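Local structure of pollen-specific leucine-rich repeat extensin-like protein 1 (Arabidopsis thaliana, 6TME) at residues L274-M287 with F297-S309. The protein probably binds secreted RALF peptide signals through its leucine-rich repeat domain, and through its extensin-like part is thought to act in the pollen tube cell wall. Sequence-based numbering, arbitrary orientation.
Sequences LPSTLSGLANVEQM and FVTDNICKLPKLS. With SO4 (sulfate ion), chain K.
K307 reaches across to N283 and E285 with its ammonium group. NZ donates a hydrogen bond to OD1 of N283 at 2.7 Å, lying in the amide plane on a lone pair of the oxygen, and forms a salt bridge with OE2 of E285 at 3.2 Å. K307 and N283 lie side by side and point the same way, and the bend at chi3 (60°) keeps CE and NZ beside OD1, while the E285 chain crosses the lysine at a slant. A leucine in place of N283 removes the OD1 acceptor, and the ammonium group, left to E285, would probably be freer to swing. Beside this polar cluster the backbones join: S309 N donates to E285 O at 2.9 Å with an N-H...O angle of 162°, and a water links K307 N to V284 O.

Residues 274-287 and 297-309 occupy equivalent positions in two consecutive turns of the leucine-rich repeat solenoid, each leading into one of the neighbouring parallel strands 286-288 and 310-312. Between the turns, apolar side chains fill the core. M287 crosses I302 at about a right angle and sets its CE 3.5 Å from CG2, I302 CD1 meets L274 CB, and L305 CD1 packs 4.0 Å from V284 CG1. L305 directs its other methyl, CD2, at the carbonyl oxygen of S279, 3.3 Å away.

Farther out, N283 ND2 is held by the N258 carbonyl of the preceding turn, and E285 OE1 is hydrogen-bonded to an aromatic side chain of another protein chain. F311 of strand 310-312 backs I302, and a disulfide ties C303 to C325.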
# COMPACT_ATOMS: atom_id res chain seq x y z
N LEU A 274 -8.13 -20.34 12.96
CA LEU A 274 -7.53 -19.10 13.40
C LEU A 274 -6.58 -19.43 14.54
O LEU A 274 -6.95 -20.20 15.44
CB LEU A 274 -8.59 -18.10 13.86
CG LEU A 274 -9.54 -17.72 12.74
CD1 LEU A 274 -10.52 -16.64 13.18
CD2 LEU A 274 -8.74 -17.30 11.51
N PRO A 275 -5.35 -18.93 14.52
CA PRO A 275 -4.46 -19.19 15.65
C PRO A 275 -4.93 -18.46 16.89
O PRO A 275 -5.37 -17.31 16.82
CB PRO A 275 -3.10 -18.67 15.16
CG PRO A 275 -3.40 -17.81 14.00
CD PRO A 275 -4.65 -18.33 13.38
N SER A 276 -4.86 -19.16 18.02
CA SER A 276 -5.22 -18.56 19.30
C SER A 276 -4.31 -17.39 19.67
O SER A 276 -4.70 -16.54 20.47
CB SER A 276 -5.19 -19.62 20.41
OG SER A 276 -3.98 -20.38 20.34
N THR A 277 -3.11 -17.34 19.09
CA THR A 277 -2.20 -16.21 19.28
C THR A 277 -2.79 -14.89 18.81
O THR A 277 -2.25 -13.83 19.17
CB THR A 277 -0.89 -16.48 18.54
OG1 THR A 277 -1.18 -16.92 17.21
CG2 THR A 277 -0.08 -17.55 19.25
N LEU A 278 -3.87 -14.90 18.04
CA LEU A 278 -4.45 -13.64 17.59
C LEU A 278 -4.97 -12.80 18.75
O LEU A 278 -5.30 -11.63 18.53
CB LEU A 278 -5.56 -13.89 16.57
CG LEU A 278 -5.07 -14.43 15.23
CD1 LEU A 278 -6.22 -14.86 14.36
CD2 LEU A 278 -4.27 -13.37 14.51
N SER A 279 -5.01 -13.35 19.97
CA SER A 279 -5.38 -12.51 21.10
C SER A 279 -4.31 -11.49 21.42
O SER A 279 -4.57 -10.57 22.20
CB SER A 279 -5.67 -13.37 22.34
OG SER A 279 -4.53 -14.09 22.76
N GLY A 280 -3.12 -11.62 20.84
CA GLY A 280 -2.09 -10.60 20.95
C GLY A 280 -2.30 -9.37 20.09
O GLY A 280 -1.50 -8.43 20.18
N LEU A 281 -3.34 -9.33 19.26
CA LEU A 281 -3.60 -8.16 18.42
C LEU A 281 -4.32 -7.08 19.23
O LEU A 281 -5.45 -6.69 18.97
CB LEU A 281 -4.40 -8.55 17.19
CG LEU A 281 -3.69 -9.58 16.29
CD1 LEU A 281 -4.55 -9.88 15.07
CD2 LEU A 281 -2.29 -9.10 15.90
N ALA A 282 -3.59 -6.57 20.24
CA ALA A 282 -4.19 -5.68 21.23
C ALA A 282 -4.75 -4.40 20.62
O ALA A 282 -5.54 -3.72 21.27
CB ALA A 282 -3.16 -5.35 22.31
N ASN A 283 -4.36 -4.06 19.39
CA ASN A 283 -4.79 -2.80 18.78
C ASN A 283 -5.67 -2.98 17.56
O ASN A 283 -6.10 -1.97 16.99
CB ASN A 283 -3.57 -1.95 18.38
CG ASN A 283 -3.11 -1.03 19.50
OD1 ASN A 283 -3.76 -0.03 19.82
ND2 ASN A 283 -1.98 -1.38 20.12
N VAL A 284 -5.95 -4.21 17.12
CA VAL A 284 -6.59 -4.39 15.83
C VAL A 284 -7.99 -3.80 15.89
O VAL A 284 -8.72 -3.96 16.88
CB VAL A 284 -6.59 -5.86 15.39
CG1 VAL A 284 -7.66 -6.67 16.08
CG2 VAL A 284 -6.75 -5.93 13.86
N GLU A 285 -8.35 -3.04 14.86
CA GLU A 285 -9.66 -2.44 14.76
C GLU A 285 -10.51 -3.07 13.68
O GLU A 285 -11.70 -3.35 13.89
CB GLU A 285 -9.54 -0.94 14.51
CG GLU A 285 -9.04 -0.17 15.73
CD GLU A 285 -8.58 1.24 15.39
OE1 GLU A 285 -8.96 1.75 14.31
OE2 GLU A 285 -7.82 1.82 16.19
N GLN A 286 -9.89 -3.33 12.53
CA GLN A 286 -10.51 -3.96 11.38
C GLN A 286 -9.79 -5.27 11.15
O GLN A 286 -8.56 -5.30 11.01
CB GLN A 286 -10.40 -3.05 10.14
CG GLN A 286 -10.99 -1.66 10.31
CD GLN A 286 -12.51 -1.65 10.22
OE1 GLN A 286 -13.12 -2.42 9.46
NE2 GLN A 286 -13.13 -0.78 10.98
N MET A 287 -10.54 -6.36 11.14
CA MET A 287 -9.98 -7.69 10.91
C MET A 287 -10.95 -8.44 10.00
O MET A 287 -12.12 -8.59 10.34
CB MET A 287 -9.75 -8.44 12.22
CG MET A 287 -8.77 -9.62 12.05
SD MET A 287 -7.92 -10.14 13.56
CE MET A 287 -9.29 -10.62 14.59
N PHE A 297 -13.40 -23.10 15.31
CA PHE A 297 -14.12 -22.27 16.25
C PHE A 297 -13.60 -20.84 16.20
O PHE A 297 -12.40 -20.61 16.03
CB PHE A 297 -13.99 -22.85 17.67
CG PHE A 297 -15.25 -22.79 18.46
CD1 PHE A 297 -16.22 -23.77 18.31
CD2 PHE A 297 -15.49 -21.74 19.34
CE1 PHE A 297 -17.40 -23.71 19.03
CE2 PHE A 297 -16.67 -21.67 20.07
CZ PHE A 297 -17.62 -22.66 19.90
N VAL A 298 -14.52 -19.88 16.32
CA VAL A 298 -14.18 -18.48 16.57
C VAL A 298 -14.55 -18.20 18.02
O VAL A 298 -15.73 -18.26 18.39
CB VAL A 298 -14.91 -17.52 15.62
CG1 VAL A 298 -14.53 -16.07 15.93
CG2 VAL A 298 -14.63 -17.87 14.15
N THR A 299 -13.55 -17.91 18.84
CA THR A 299 -13.66 -17.79 20.28
C THR A 299 -13.73 -16.32 20.69
O THR A 299 -13.44 -15.41 19.90
CB THR A 299 -12.46 -18.44 20.96
OG1 THR A 299 -11.29 -17.70 20.59
CG2 THR A 299 -12.29 -19.85 20.47
N ASP A 300 -14.07 -16.09 21.96
CA ASP A 300 -14.03 -14.72 22.47
C ASP A 300 -12.61 -14.29 22.81
O ASP A 300 -12.39 -13.12 23.14
CB ASP A 300 -14.95 -14.58 23.69
CG ASP A 300 -14.56 -15.49 24.82
OD1 ASP A 300 -13.77 -16.43 24.58
OD2 ASP A 300 -15.06 -15.27 25.95
N ASN A 301 -11.65 -15.22 22.77
CA ASN A 301 -10.24 -14.86 22.73
C ASN A 301 -10.02 -13.75 21.71
O ASN A 301 -9.25 -12.81 21.94
CB ASN A 301 -9.42 -16.09 22.36
CG ASN A 301 -8.11 -16.14 23.08
OD1 ASN A 301 -7.90 -15.44 24.07
ND2 ASN A 301 -7.20 -16.98 22.58
N ILE A 302 -10.74 -13.83 20.59
CA ILE A 302 -10.59 -12.91 19.48
C ILE A 302 -11.70 -11.87 19.46
O ILE A 302 -11.43 -10.67 19.32
CB ILE A 302 -10.55 -13.73 18.17
CG1 ILE A 302 -9.29 -14.60 18.14
CG2 ILE A 302 -10.66 -12.84 16.96
CD1 ILE A 302 -9.35 -15.76 17.17
N CYS A 303 -12.94 -12.29 19.65
CA CYS A 303 -14.08 -11.40 19.51
C CYS A 303 -14.18 -10.36 20.62
O CYS A 303 -14.92 -9.38 20.46
CB CYS A 303 -15.37 -12.22 19.45
SG CYS A 303 -15.45 -13.30 17.98
N LYS A 304 -13.43 -10.51 21.72
CA LYS A 304 -13.46 -9.51 22.78
C LYS A 304 -12.18 -8.69 22.85
O LYS A 304 -11.94 -8.02 23.85
CB LYS A 304 -13.79 -10.18 24.11
CG LYS A 304 -15.30 -10.37 24.22
CD LYS A 304 -15.78 -11.39 25.23
CE LYS A 304 -15.46 -11.03 26.65
NZ LYS A 304 -16.46 -11.66 27.57
N LEU A 305 -11.38 -8.71 21.78
CA LEU A 305 -10.24 -7.81 21.70
C LEU A 305 -10.70 -6.36 21.86
O LEU A 305 -11.75 -5.98 21.34
CB LEU A 305 -9.52 -8.01 20.37
CG LEU A 305 -8.66 -9.28 20.22
CD1 LEU A 305 -8.37 -9.61 18.77
CD2 LEU A 305 -7.36 -9.18 20.99
N PRO A 306 -9.95 -5.54 22.59
CA PRO A 306 -10.52 -4.26 23.09
C PRO A 306 -10.81 -3.22 22.03
O PRO A 306 -11.77 -2.45 22.18
CB PRO A 306 -9.44 -3.77 24.06
CG PRO A 306 -8.17 -4.41 23.55
CD PRO A 306 -8.58 -5.76 23.07
N LYS A 307 -9.99 -3.11 20.98
CA LYS A 307 -10.22 -2.10 19.96
C LYS A 307 -10.91 -2.66 18.73
O LYS A 307 -11.19 -1.91 17.78
CB LYS A 307 -8.90 -1.42 19.59
CG LYS A 307 -8.37 -0.52 20.73
CD LYS A 307 -7.00 0.08 20.41
CE LYS A 307 -7.06 0.95 19.15
NZ LYS A 307 -5.72 1.28 18.57
N LEU A 308 -11.22 -3.96 18.73
CA LEU A 308 -11.78 -4.62 17.56
C LEU A 308 -13.21 -4.14 17.34
O LEU A 308 -14.08 -4.39 18.17
CB LEU A 308 -11.74 -6.12 17.75
CG LEU A 308 -12.49 -6.87 16.64
CD1 LEU A 308 -11.88 -6.56 15.26
CD2 LEU A 308 -12.46 -8.36 16.95
N SER A 309 -13.47 -3.47 16.22
CA SER A 309 -14.80 -2.94 15.98
C SER A 309 -15.50 -3.54 14.76
O SER A 309 -16.73 -3.42 14.66
CB SER A 309 -14.76 -1.41 15.85
OG SER A 309 -14.23 -0.98 14.62
S SO4 K . -18.89 -14.95 25.80
O1 SO4 K . -19.78 -13.82 26.04
O2 SO4 K . -19.00 -15.38 24.40
O3 SO4 K . -19.28 -16.06 26.67
O4 SO4 K . -17.51 -14.57 26.10
O HOH W 1 -10.75 -21.17 14.23
O HOH W 2 -8.44 -4.84 19.59